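Local structure of lysyl-trna-dependent l-ysyl-phosphatidylgycerol synthase (Bacillus licheniformis, 4V36) at residues E9-E20 with G35-Y44; M237-F245 with F292-Y302. The protein transfers lysine from lysyl-tRNA to the membrane lipid phosphatidylglycerol, a lipid modification linked to bacterial resistance. All blocks are in the same frame, centred on the assembly; numbering follows the deposited sequence.

Contact 1: E9-E20 with G35-Y44; sequences EIGEEPDPEKLE and GFLGDKRFFY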
loop_
_atom_site.group_PDB
_atom_site.type_symbol
_atom_site.label_atom_id
_atom_site.label_comp_id
_atom_site.label_asym_id
_atom_site.label_seq_id
_atom_site.Cartn_x
_atom_site.Cartn_y
_atom_site.Cartn_z
ATOM N N GLU A 9 -5.742 26.912 6.287
ATOM C CA GLU A 9 -6.246 25.546 6.210
ATOM C C GLU A 9 -5.452 24.611 7.121
ATOM O O GLU A 9 -4.259 24.811 7.349
ATOM C CB GLU A 9 -6.206 25.040 4.765
ATOM C CG GLU A 9 -7.019 23.777 4.528
ATOM C CD GLU A 9 -8.475 23.940 4.926
ATOM O OE1 GLU A 9 -9.071 24.987 4.596
ATOM O OE2 GLU A 9 -9.020 23.023 5.578
ATOM N N ILE A 10 -6.131 23.592 7.638
ATOM C CA ILE A 10 -5.535 22.644 8.573
ATOM C C ILE A 10 -4.425 21.814 7.924
ATOM O O ILE A 10 -4.508 21.455 6.748
ATOM C CB ILE A 10 -6.621 21.703 9.160
ATOM C CG1 ILE A 10 -6.034 20.772 10.225
ATOM C CG2 ILE A 10 -7.307 20.909 8.054
ATOM C CD1 ILE A 10 -7.058 19.858 10.863
ATOM N N GLY A 11 -3.374 21.534 8.690
ATOM C CA GLY A 11 -2.293 20.685 8.225
ATOM C C GLY A 11 -1.168 21.440 7.546
ATOM O O GLY A 11 -1.255 22.649 7.335
ATOM N N GLU A 12 -0.106 20.716 7.202
ATOM C CA GLU A 12 1.047 21.301 6.529
ATOM C C GLU A 12 1.154 20.827 5.085
ATOM O O GLU A 12 0.642 19.766 4.729
ATOM C CB GLU A 12 2.340 20.955 7.273
ATOM C CG GLU A 12 2.380 21.393 8.725
ATOM C CD GLU A 12 3.679 21.004 9.405
ATOM O OE1 GLU A 12 4.583 20.488 8.711
ATOM O OE2 GLU A 12 3.798 21.211 10.632
ATOM N N GLU A 13 1.828 21.624 4.262
ATOM C CA GLU A 13 2.139 21.239 2.892
ATOM C C GLU A 13 3.126 20.075 2.914
ATOM O O GLU A 13 4.049 20.064 3.730
ATOM C CB GLU A 13 2.719 22.431 2.122
ATOM C CG GLU A 13 2.693 22.302 0.605
ATOM C CD GLU A 13 1.322 22.579 0.013
ATOM O OE1 GLU A 13 0.403 22.950 0.775
ATOM O OE2 GLU A 13 1.165 22.430 -1.217
ATOM N N PRO A 14 2.927 19.082 2.032
ATOM C CA PRO A 14 3.833 17.928 1.973
ATOM C C PRO A 14 5.275 18.321 1.664
ATOM O O PRO A 14 5.553 18.866 0.596
ATOM C CB PRO A 14 3.244 17.074 0.842
ATOM C CG PRO A 14 2.352 17.998 0.071
ATOM C CD PRO A 14 1.811 18.951 1.082
ATOM N N ASP A 15 6.178 18.046 2.601
ATOM C CA ASP A 15 7.594 18.354 2.431
ATOM C C ASP A 15 8.442 17.088 2.535
ATOM O O ASP A 15 8.573 16.512 3.616
ATOM C CB ASP A 15 8.048 19.382 3.468
ATOM C CG ASP A 15 9.514 19.743 3.327
ATOM O OD1 ASP A 15 10.039 19.683 2.196
ATOM O OD2 ASP A 15 10.142 20.090 4.349
ATOM N N PRO A 16 9.020 16.654 1.402
ATOM C CA PRO A 16 9.817 15.426 1.295
ATOM C C PRO A 16 11.003 15.375 2.255
ATOM O O PRO A 16 11.260 14.328 2.847
ATOM C CB PRO A 16 10.305 15.455 -0.157
ATOM C CG PRO A 16 9.295 16.273 -0.875
ATOM C CD PRO A 16 8.876 17.329 0.101
ATOM N N GLU A 17 11.715 16.489 2.401
ATOM C CA GLU A 17 12.896 16.532 3.259
ATOM C C GLU A 17 12.537 16.330 4.727
ATOM O O GLU A 17 13.189 15.561 5.435
ATOM C CB GLU A 17 13.639 17.858 3.086
ATOM C CG GLU A 17 14.877 17.986 3.961
ATOM C CD GLU A 17 15.569 19.325 3.803
ATOM O OE1 GLU A 17 15.093 20.150 2.996
ATOM O OE2 GLU A 17 16.590 19.552 4.486
ATOM N N LYS A 18 11.500 17.026 5.181
ATOM C CA LYS A 18 11.056 16.916 6.566
ATOM C C LYS A 18 10.487 15.529 6.842
ATOM O O LYS A 18 10.697 14.963 7.916
ATOM C CB LYS A 18 10.014 17.990 6.884
ATOM C CG LYS A 18 9.599 18.043 8.345
ATOM C CD LYS A 18 8.597 19.159 8.596
ATOM C CE LYS A 18 8.188 19.214 10.060
ATOM N NZ LYS A 18 7.212 20.308 10.326
ATOM N N LEU A 19 9.773 14.983 5.863
ATOM C CA LEU A 19 9.180 13.656 5.993
ATOM C C LEU A 19 10.249 12.571 6.073
ATOM O O LEU A 19 10.157 11.658 6.895
ATOM C CB LEU A 19 8.237 13.372 4.822
ATOM C CG LEU A 19 7.625 11.970 4.796
ATOM C CD1 LEU A 19 6.803 11.722 6.046
ATOM C CD2 LEU A 19 6.780 11.771 3.549
ATOM N N GLU A 20 11.258 12.675 5.213
ATOM C CA GLU A 20 12.344 11.701 5.178
ATOM C C GLU A 20 13.104 11.682 6.498
ATOM O O GLU A 20 13.448 10.618 7.012
ATOM C CB GLU A 20 13.303 12.004 4.025
ATOM C CG GLU A 20 14.482 11.048 3.940
ATOM C CD GLU A 20 14.049 9.604 3.775
ATOM O OE1 GLU A 20 13.239 9.325 2.866
ATOM O OE2 GLU A 20 14.514 8.748 4.558
ATOM N N GLY A 35 3.666 9.073 1.510
ATOM C CA GLY A 35 3.708 10.509 1.711
ATOM C C GLY A 35 4.630 11.214 0.731
ATOM O O GLY A 35 4.581 12.435 0.590
ATOM N N PHE A 36 5.470 10.443 0.047
ATOM C CA PHE A 36 6.403 11.009 -0.922
ATOM C C PHE A 36 5.740 11.239 -2.278
ATOM O O PHE A 36 6.383 11.702 -3.220
ATOM C CB PHE A 36 7.625 10.104 -1.084
ATOM C CG PHE A 36 8.499 10.040 0.137
ATOM C CD1 PHE A 36 9.266 11.131 0.512
ATOM C CD2 PHE A 36 8.559 8.889 0.904
ATOM C CE1 PHE A 36 10.072 11.077 1.634
ATOM C CE2 PHE A 36 9.364 8.828 2.026
ATOM C CZ PHE A 36 10.121 9.923 2.391
ATOM N N LEU A 37 4.455 10.911 -2.371
ATOM C CA LEU A 37 3.692 11.150 -3.592
ATOM C C LEU A 37 3.301 12.618 -3.698
ATOM O O LEU A 37 3.007 13.116 -4.783
ATOM C CB LEU A 37 2.445 10.266 -3.634
ATOM C CG LEU A 37 2.669 8.764 -3.817
ATOM C CD1 LEU A 37 1.347 8.010 -3.753
ATOM C CD2 LEU A 37 3.383 8.486 -5.132
ATOM N N GLY A 38 3.296 13.303 -2.558
ATOM C CA GLY A 38 2.985 14.721 -2.510
ATOM C C GLY A 38 1.521 15.039 -2.742
ATOM O O GLY A 38 1.174 16.161 -3.111
ATOM N N ASP A 39 0.658 14.053 -2.523
ATOM C CA ASP A 39 -0.774 14.234 -2.741
ATOM C C ASP A 39 -1.552 14.173 -1.431
ATOM O O ASP A 39 -2.778 14.058 -1.430
ATOM C CB ASP A 39 -1.303 13.182 -3.718
ATOM C CG ASP A 39 -1.157 11.767 -3.192
ATOM O OD1 ASP A 39 -0.314 11.547 -2.296
ATOM O OD2 ASP A 39 -1.882 10.873 -3.678
ATOM N N LYS A 40 -0.831 14.244 -0.318
ATOM C CA LYS A 40 -1.448 14.244 1.002
ATOM C C LYS A 40 -0.839 15.327 1.883
ATOM O O LYS A 40 0.365 15.572 1.833
ATOM C CB LYS A 40 -1.293 12.876 1.670
ATOM C CG LYS A 40 -2.143 11.781 1.049
ATOM C CD LYS A 40 -1.787 10.420 1.617
ATOM C CE LYS A 40 -0.385 10.007 1.206
ATOM N NZ LYS A 40 -0.254 9.910 -0.274
ATOM N N ARG A 41 -1.678 15.978 2.684
ATOM C CA ARG A 41 -1.200 16.983 3.626
ATOM C C ARG A 41 -0.695 16.314 4.898
ATOM O O ARG A 41 -1.111 15.206 5.233
ATOM C CB ARG A 41 -2.304 17.991 3.953
ATOM C CG ARG A 41 -2.786 18.790 2.753
ATOM C CD ARG A 41 -3.743 19.897 3.170
ATOM N NE ARG A 41 -3.106 20.865 4.060
ATOM C CZ ARG A 41 -2.422 21.926 3.645
ATOM N NH1 ARG A 41 -2.279 22.162 2.348
ATOM N NH2 ARG A 41 -1.878 22.753 4.528
ATOM N N PHE A 42 0.205 16.990 5.602
ATOM C CA PHE A 42 0.804 16.427 6.806
ATOM C C PHE A 42 0.383 17.190 8.056
ATOM O O PHE A 42 0.201 18.407 8.024
ATOM C CB PHE A 42 2.330 16.419 6.692
ATOM C CG PHE A 42 2.854 15.524 5.605
ATOM C CD1 PHE A 42 2.112 14.444 5.158
ATOM C CD2 PHE A 42 4.092 15.763 5.032
ATOM C CE1 PHE A 42 2.592 13.621 4.159
ATOM C CE2 PHE A 42 4.578 14.944 4.033
ATOM C CZ PHE A 42 3.826 13.871 3.595
ATOM N N PHE A 43 0.228 16.463 9.158
ATOM C CA PHE A 43 -0.072 17.076 10.446
ATOM C C PHE A 43 0.867 16.534 11.516
ATOM O O PHE A 43 0.664 15.436 12.034
ATOM C CB PHE A 43 -1.529 16.828 10.843
ATOM C CG PHE A 43 -1.943 17.538 12.103
ATOM C CD1 PHE A 43 -2.442 18.829 12.054
ATOM C CD2 PHE A 43 -1.833 16.915 13.337
ATOM C CE1 PHE A 43 -2.822 19.486 13.211
ATOM C CE2 PHE A 43 -2.211 17.567 14.497
ATOM C CZ PHE A 43 -2.707 18.854 14.433
ATOM N N TYR A 44 1.899 17.305 11.838
ATOM C CA TYR A 44 2.841 16.916 12.879
ATOM C C TYR A 44 2.325 17.335 14.248
ATOM O O TYR A 44 1.756 18.416 14.401
ATOM C CB TYR A 44 4.217 17.531 12.622
ATOM C CG TYR A 44 4.925 16.963 11.412
ATOM C CD1 TYR A 44 5.746 15.850 11.524
ATOM C CD2 TYR A 44 4.774 17.542 10.159
ATOM C CE1 TYR A 44 6.396 15.327 10.421
ATOM C CE2 TYR A 44 5.419 17.025 9.050
ATOM C CZ TYR A 44 6.228 15.917 9.187
ATOM O OH TYR A 44 6.874 15.400 8.088
HETATM O O HOH W 1 6.801 17.295 6.123
#

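Contact 2: M237-F245 with F292-Y302; sequences MDALFIYLF and FSGLRSFKEKY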
loop_
_atom_site.group_PDB
_atom_site.type_symbol
_atom_site.label_atom_id
_atom_site.label_comp_id
_atom_site.label_asym_id
_atom_site.label_seq_id
_atom_site.Cartn_x
_atom_site.Cartn_y
_atom_site.Cartn_z
ATOM N N MET A 237 3.435 -12.251 -12.737
ATOM C CA MET A 237 3.278 -11.757 -11.373
ATOM C C MET A 237 3.736 -12.787 -10.347
ATOM O O MET A 237 4.347 -12.437 -9.337
ATOM C CB MET A 237 1.823 -11.364 -11.108
ATOM C CG MET A 237 1.382 -10.105 -11.837
ATOM S SD MET A 237 -0.242 -9.539 -11.299
ATOM C CE MET A 237 -1.254 -10.947 -11.747
ATOM N N ASP A 238 3.439 -14.055 -10.610
ATOM C CA ASP A 238 3.880 -15.138 -9.740
ATOM C C ASP A 238 5.400 -15.239 -9.735
ATOM O O ASP A 238 6.012 -15.433 -8.686
ATOM C CB ASP A 238 3.267 -16.469 -10.176
ATOM C CG ASP A 238 1.805 -16.588 -9.798
ATOM O OD1 ASP A 238 1.426 -16.078 -8.724
ATOM O OD2 ASP A 238 1.036 -17.194 -10.575
ATOM N N ALA A 239 6.000 -15.098 -10.913
ATOM C CA ALA A 239 7.449 -15.168 -11.056
ATOM C C ALA A 239 8.144 -14.060 -10.273
ATOM O O ALA A 239 9.149 -14.297 -9.605
ATOM C CB ALA A 239 7.838 -15.099 -12.524
ATOM N N LEU A 240 7.600 -12.849 -10.358
ATOM C CA LEU A 240 8.195 -11.694 -9.695
ATOM C C LEU A 240 8.204 -11.847 -8.178
ATOM O O LEU A 240 9.194 -11.522 -7.527
ATOM C CB LEU A 240 7.458 -10.412 -10.087
ATOM C CG LEU A 240 7.604 -9.965 -11.543
ATOM C CD1 LEU A 240 6.881 -8.651 -11.776
ATOM C CD2 LEU A 240 9.071 -9.852 -11.931
ATOM N N PHE A 241 7.103 -12.341 -7.619
ATOM C CA PHE A 241 7.022 -12.551 -6.177
ATOM C C PHE A 241 7.994 -13.637 -5.727
ATOM O O PHE A 241 8.550 -13.564 -4.632
ATOM C CB PHE A 241 5.596 -12.909 -5.754
ATOM C CG PHE A 241 4.690 -11.721 -5.612
ATOM C CD1 PHE A 241 4.959 -10.739 -4.674
ATOM C CD2 PHE A 241 3.564 -11.590 -6.406
ATOM C CE1 PHE A 241 4.128 -9.643 -4.538
ATOM C CE2 PHE A 241 2.728 -10.497 -6.275
ATOM C CZ PHE A 241 3.010 -9.522 -5.340
ATOM N N ILE A 242 8.197 -14.640 -6.574
ATOM C CA ILE A 242 9.157 -15.699 -6.283
ATOM C C ILE A 242 10.575 -15.133 -6.251
ATOM O O ILE A 242 11.341 -15.406 -5.326
ATOM C CB ILE A 242 9.076 -16.841 -7.315
ATOM C CG1 ILE A 242 7.743 -17.582 -7.185
ATOM C CG2 ILE A 242 10.225 -17.817 -7.128
ATOM C CD1 ILE A 242 7.518 -18.622 -8.262
ATOM N N TYR A 243 10.913 -14.336 -7.261
ATOM C CA TYR A 243 12.212 -13.672 -7.306
ATOM C C TYR A 243 12.368 -12.691 -6.148
ATOM O O TYR A 243 13.447 -12.574 -5.566
ATOM C CB TYR A 243 12.405 -12.941 -8.636
ATOM C CG TYR A 243 12.724 -13.848 -9.804
ATOM C CD1 TYR A 243 13.878 -14.620 -9.812
ATOM C CD2 TYR A 243 11.883 -13.915 -10.907
ATOM C CE1 TYR A 243 14.178 -15.446 -10.879
ATOM C CE2 TYR A 243 12.174 -14.737 -11.980
ATOM C CZ TYR A 243 13.323 -15.499 -11.960
ATOM O OH TYR A 243 13.617 -16.318 -13.027
ATOM N N LEU A 244 11.289 -11.987 -5.819
ATOM C CA LEU A 244 11.296 -11.037 -4.709
ATOM C C LEU A 244 11.539 -11.732 -3.376
ATOM O O LEU A 244 12.335 -11.265 -2.561
ATOM C CB LEU A 244 9.981 -10.261 -4.654
ATOM C CG LEU A 244 9.865 -9.029 -5.553
ATOM C CD1 LEU A 244 8.471 -8.431 -5.462
ATOM C CD2 LEU A 244 10.917 -8.001 -5.177
ATOM N N PHE A 245 10.847 -12.847 -3.158
ATOM C CA PHE A 245 10.976 -13.592 -1.908
ATOM C C PHE A 245 12.369 -14.200 -1.774
ATOM O O PHE A 245 12.904 -14.309 -0.671
ATOM C CB PHE A 245 9.913 -14.689 -1.816
ATOM C CG PHE A 245 8.503 -14.168 -1.729
ATOM C CD1 PHE A 245 8.255 -12.826 -1.483
ATOM C CD2 PHE A 245 7.425 -15.023 -1.891
ATOM C CE1 PHE A 245 6.960 -12.350 -1.406
ATOM C CE2 PHE A 245 6.129 -14.552 -1.813
ATOM C CZ PHE A 245 5.896 -13.213 -1.568
ATOM N N PHE A 292 -2.155 -5.471 -7.239
ATOM C CA PHE A 292 -1.716 -6.650 -7.988
ATOM C C PHE A 292 -2.891 -7.486 -8.486
ATOM O O PHE A 292 -3.204 -7.480 -9.677
ATOM C CB PHE A 292 -0.779 -7.509 -7.134
ATOM C CG PHE A 292 0.207 -6.708 -6.338
ATOM C CD1 PHE A 292 1.149 -5.916 -6.974
ATOM C CD2 PHE A 292 0.192 -6.743 -4.954
ATOM C CE1 PHE A 292 2.055 -5.173 -6.244
ATOM C CE2 PHE A 292 1.098 -6.003 -4.220
ATOM C CZ PHE A 292 2.029 -5.217 -4.866
ATOM N N SER A 293 -3.538 -8.204 -7.575
ATOM C CA SER A 293 -4.688 -9.022 -7.937
ATOM C C SER A 293 -5.840 -8.815 -6.961
ATOM O O SER A 293 -5.637 -8.758 -5.748
ATOM C CB SER A 293 -4.301 -10.502 -7.988
ATOM O OG SER A 293 -5.389 -11.298 -8.425
ATOM N N GLY A 294 -7.050 -8.701 -7.499
ATOM C CA GLY A 294 -8.238 -8.544 -6.680
ATOM C C GLY A 294 -8.716 -9.875 -6.135
ATOM O O GLY A 294 -9.715 -9.944 -5.420
ATOM N N LEU A 295 -7.996 -10.938 -6.480
ATOM C CA LEU A 295 -8.329 -12.276 -6.014
ATOM C C LEU A 295 -7.551 -12.629 -4.751
ATOM O O LEU A 295 -6.319 -12.616 -4.744
ATOM C CB LEU A 295 -8.050 -13.309 -7.108
ATOM C CG LEU A 295 -8.825 -13.136 -8.417
ATOM C CD1 LEU A 295 -8.439 -14.218 -9.414
ATOM C CD2 LEU A 295 -10.323 -13.146 -8.158
ATOM N N ARG A 296 -8.282 -12.940 -3.685
ATOM C CA ARG A 296 -7.680 -13.365 -2.427
ATOM C C ARG A 296 -6.889 -14.654 -2.618
ATOM O O ARG A 296 -5.861 -14.865 -1.975
ATOM C CB ARG A 296 -8.763 -13.553 -1.362
ATOM C CG ARG A 296 -8.264 -14.071 -0.021
ATOM C CD ARG A 296 -9.431 -14.295 0.933
ATOM N NE ARG A 296 -9.006 -14.866 2.209
ATOM C CZ ARG A 296 -8.712 -14.149 3.287
ATOM N NH1 ARG A 296 -8.795 -12.826 3.249
ATOM N NH2 ARG A 296 -8.334 -14.754 4.405
ATOM N N SER A 297 -7.373 -15.506 -3.518
ATOM C CA SER A 297 -6.746 -16.795 -3.791
ATOM C C SER A 297 -5.341 -16.648 -4.363
ATOM O O SER A 297 -4.493 -17.519 -4.169
ATOM C CB SER A 297 -7.612 -17.611 -4.753
ATOM O OG SER A 297 -7.743 -16.953 -6.001
ATOM N N PHE A 298 -5.098 -15.549 -5.071
ATOM C CA PHE A 298 -3.787 -15.287 -5.648
ATOM C C PHE A 298 -2.728 -15.165 -4.559
ATOM O O PHE A 298 -1.627 -15.698 -4.686
ATOM C CB PHE A 298 -3.813 -14.015 -6.500
ATOM C CG PHE A 298 -2.476 -13.643 -7.080
ATOM C CD1 PHE A 298 -2.035 -14.217 -8.260
ATOM C CD2 PHE A 298 -1.660 -12.719 -6.446
ATOM C CE1 PHE A 298 -0.807 -13.878 -8.796
ATOM C CE2 PHE A 298 -0.432 -12.377 -6.977
ATOM C CZ PHE A 298 -0.005 -12.957 -8.154
ATOM N N LYS A 299 -3.069 -14.455 -3.489
ATOM C CA LYS A 299 -2.150 -14.256 -2.376
ATOM C C LYS A 299 -2.184 -15.434 -1.407
ATOM O O LYS A 299 -1.189 -15.737 -0.748
ATOM C CB LYS A 299 -2.484 -12.962 -1.633
ATOM C CG LYS A 299 -2.518 -11.725 -2.514
ATOM C CD LYS A 299 -2.759 -10.472 -1.688
ATOM C CE LYS A 299 -2.837 -9.236 -2.564
ATOM N NZ LYS A 299 -1.616 -9.073 -3.395
ATOM N N GLU A 300 -3.334 -16.094 -1.333
ATOM C CA GLU A 300 -3.550 -17.163 -0.363
ATOM C C GLU A 300 -2.669 -18.379 -0.640
ATOM O O GLU A 300 -2.286 -19.096 0.284
ATOM C CB GLU A 300 -5.026 -17.572 -0.352
ATOM C CG GLU A 300 -5.540 -18.050 1.000
ATOM C CD GLU A 300 -5.104 -19.463 1.335
ATOM O OE1 GLU A 300 -4.894 -20.261 0.397
ATOM O OE2 GLU A 300 -4.968 -19.775 2.538
ATOM N N LYS A 301 -2.335 -18.600 -1.907
ATOM C CA LYS A 301 -1.549 -19.770 -2.292
ATOM C C LYS A 301 -0.093 -19.658 -1.839
ATOM O O LYS A 301 0.679 -20.609 -1.967
ATOM C CB LYS A 301 -1.612 -19.986 -3.806
ATOM C CG LYS A 301 -0.896 -18.931 -4.628
ATOM C CD LYS A 301 -0.984 -19.254 -6.113
ATOM C CE LYS A 301 -0.194 -18.260 -6.949
ATOM N NZ LYS A 301 -0.718 -16.874 -6.812
ATOM N N TYR A 302 0.276 -18.497 -1.312
ATOM C CA TYR A 302 1.599 -18.306 -0.733
ATOM C C TYR A 302 1.563 -18.583 0.767
ATOM O O TYR A 302 2.550 -18.368 1.470
ATOM C CB TYR A 302 2.114 -16.892 -1.006
ATOM C CG TYR A 302 2.447 -16.636 -2.459
ATOM C CD1 TYR A 302 3.675 -17.016 -2.984
ATOM C CD2 TYR A 302 1.536 -16.016 -3.303
ATOM C CE1 TYR A 302 3.985 -16.787 -4.312
ATOM C CE2 TYR A 302 1.839 -15.781 -4.632
ATOM C CZ TYR A 302 3.064 -16.170 -5.131
ATOM O OH TYR A 302 3.373 -15.940 -6.454
#

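Contact 1: E9-E20 with G35-Y44
Glu12 pairs with Phe42 in a single antiparallel bridge, a hydrogen-bonded pair: Phe42 N donates to Glu12 O at 2.9 Å, and Glu12 N to Phe42 O in a bond modelled so short that its length is doubtful. Beside this bridge the Arg41 side chain turns back along residues 9-13. Arg41 NE donates to Ile10 O at 3.1 Å, and NH2 reaches Gly11 O in a weak bond at the guanidinium edge. The bend at chi3 (62°) brings the group there. Arg41 NH1 and Glu13 OE1 form a salt bridge whose hydrogen bond is weak, the flat groups standing 72° apart. Strand 41-44 is an outermost strand of the large mixed sheet, next to strand 50-57, and residues 9-14 run along its other side before helix 16-25 begins. Asp15 is the N-cap of that helix. Lys18 lies extended over one face of the Tyr44 ring, with Lys18 CE 3.8 Å from the centroid in a CH-pi contact. Its NZ makes an off-centre cation-pi contact and a salt bridge to Glu12 OE1. A water links Tyr44 OH to Asp15 O. Leu19 CD2 sits over the centre of the Phe36 ring and touches Phe42 CZ at 3.6 Å.

Contact 2: M237-F245 with F292-Y302
Met237, Asp238, Phe241 and Phe245 project from one side of helix 237-245 onto residues 292-302. The axis of this helix and that of helix 296-300 are 12.2 Å apart at their closest, at an angle of 33°, and side chains fill the gap.

The polar part centres on one carboxylate oxygen. Asp238 OD1 accepts from Lys301 NZ at 3.0 Å, in a salt bridge, and from Tyr302 OH, also at 3.0 Å. The lysine comes on the syn side and the tyrosine on the anti side, both from the same face of the carboxylate plane. Lys301 is bent at chi4 (-62°), which turns Lys301 NZ back to Phe298 O at 2.6 Å. The ammonium group thus joins Asp238 to the carbonyl of Phe298, three residues back. The two donors probably favour the charged form of Asp238.

The aromatic part has two T-shaped pairs. Phe241 points its edge at the face of Phe292, with CZ over the ring centre and the planes at 88°. Phe245 turns its edge to the face of Tyr302 in an offset version. Phe241 CE2 also meets the edge of Phe298 at CE2, 3.7 Å away.

Met237 adds an apolar and a sulfur contact. Met237 CB packs on Phe298 CZ at 3.8 Å. Met237 SD lies obliquely to the Phe298 ring, 5.3 Å from its centroid, a Met-aromatic contact.

Met258 of strand 255-261 touches Phe241 and Tyr302. Phe292 also packs on Ile223 and Met226 of strand 220-228, and its side chain is about 5 Å from the bound lysine amide. The cluster packs helix 236-251 against the sheet, and at Phe292 it comes near the lysine amide pocket, to which Met226 belongs, in a family of the acetyltransferase clan.

Both segments of contact 1 precede those of contact 2 in the sequence. Their centres are about 32 Å apart, on opposite sides of the centre of the chain, and their nearest atoms are about 13 Å apart. One mixed sheet connects them. Contact 1 sets the start of helix 16-25 against its outermost strand 41-44, while contact 2 packs helix 236-251 beside strands 220-228 and 255-261, well inside the strand order. The bound lysine amide relates to them unequally: the side chain of Lys40 in contact 1 is about 11 Å from it, and contact 2 is the nearer. Contact 1 thus joins the N-terminal residues to the sheet margin, and contact 2 lies beside the ligand pocket.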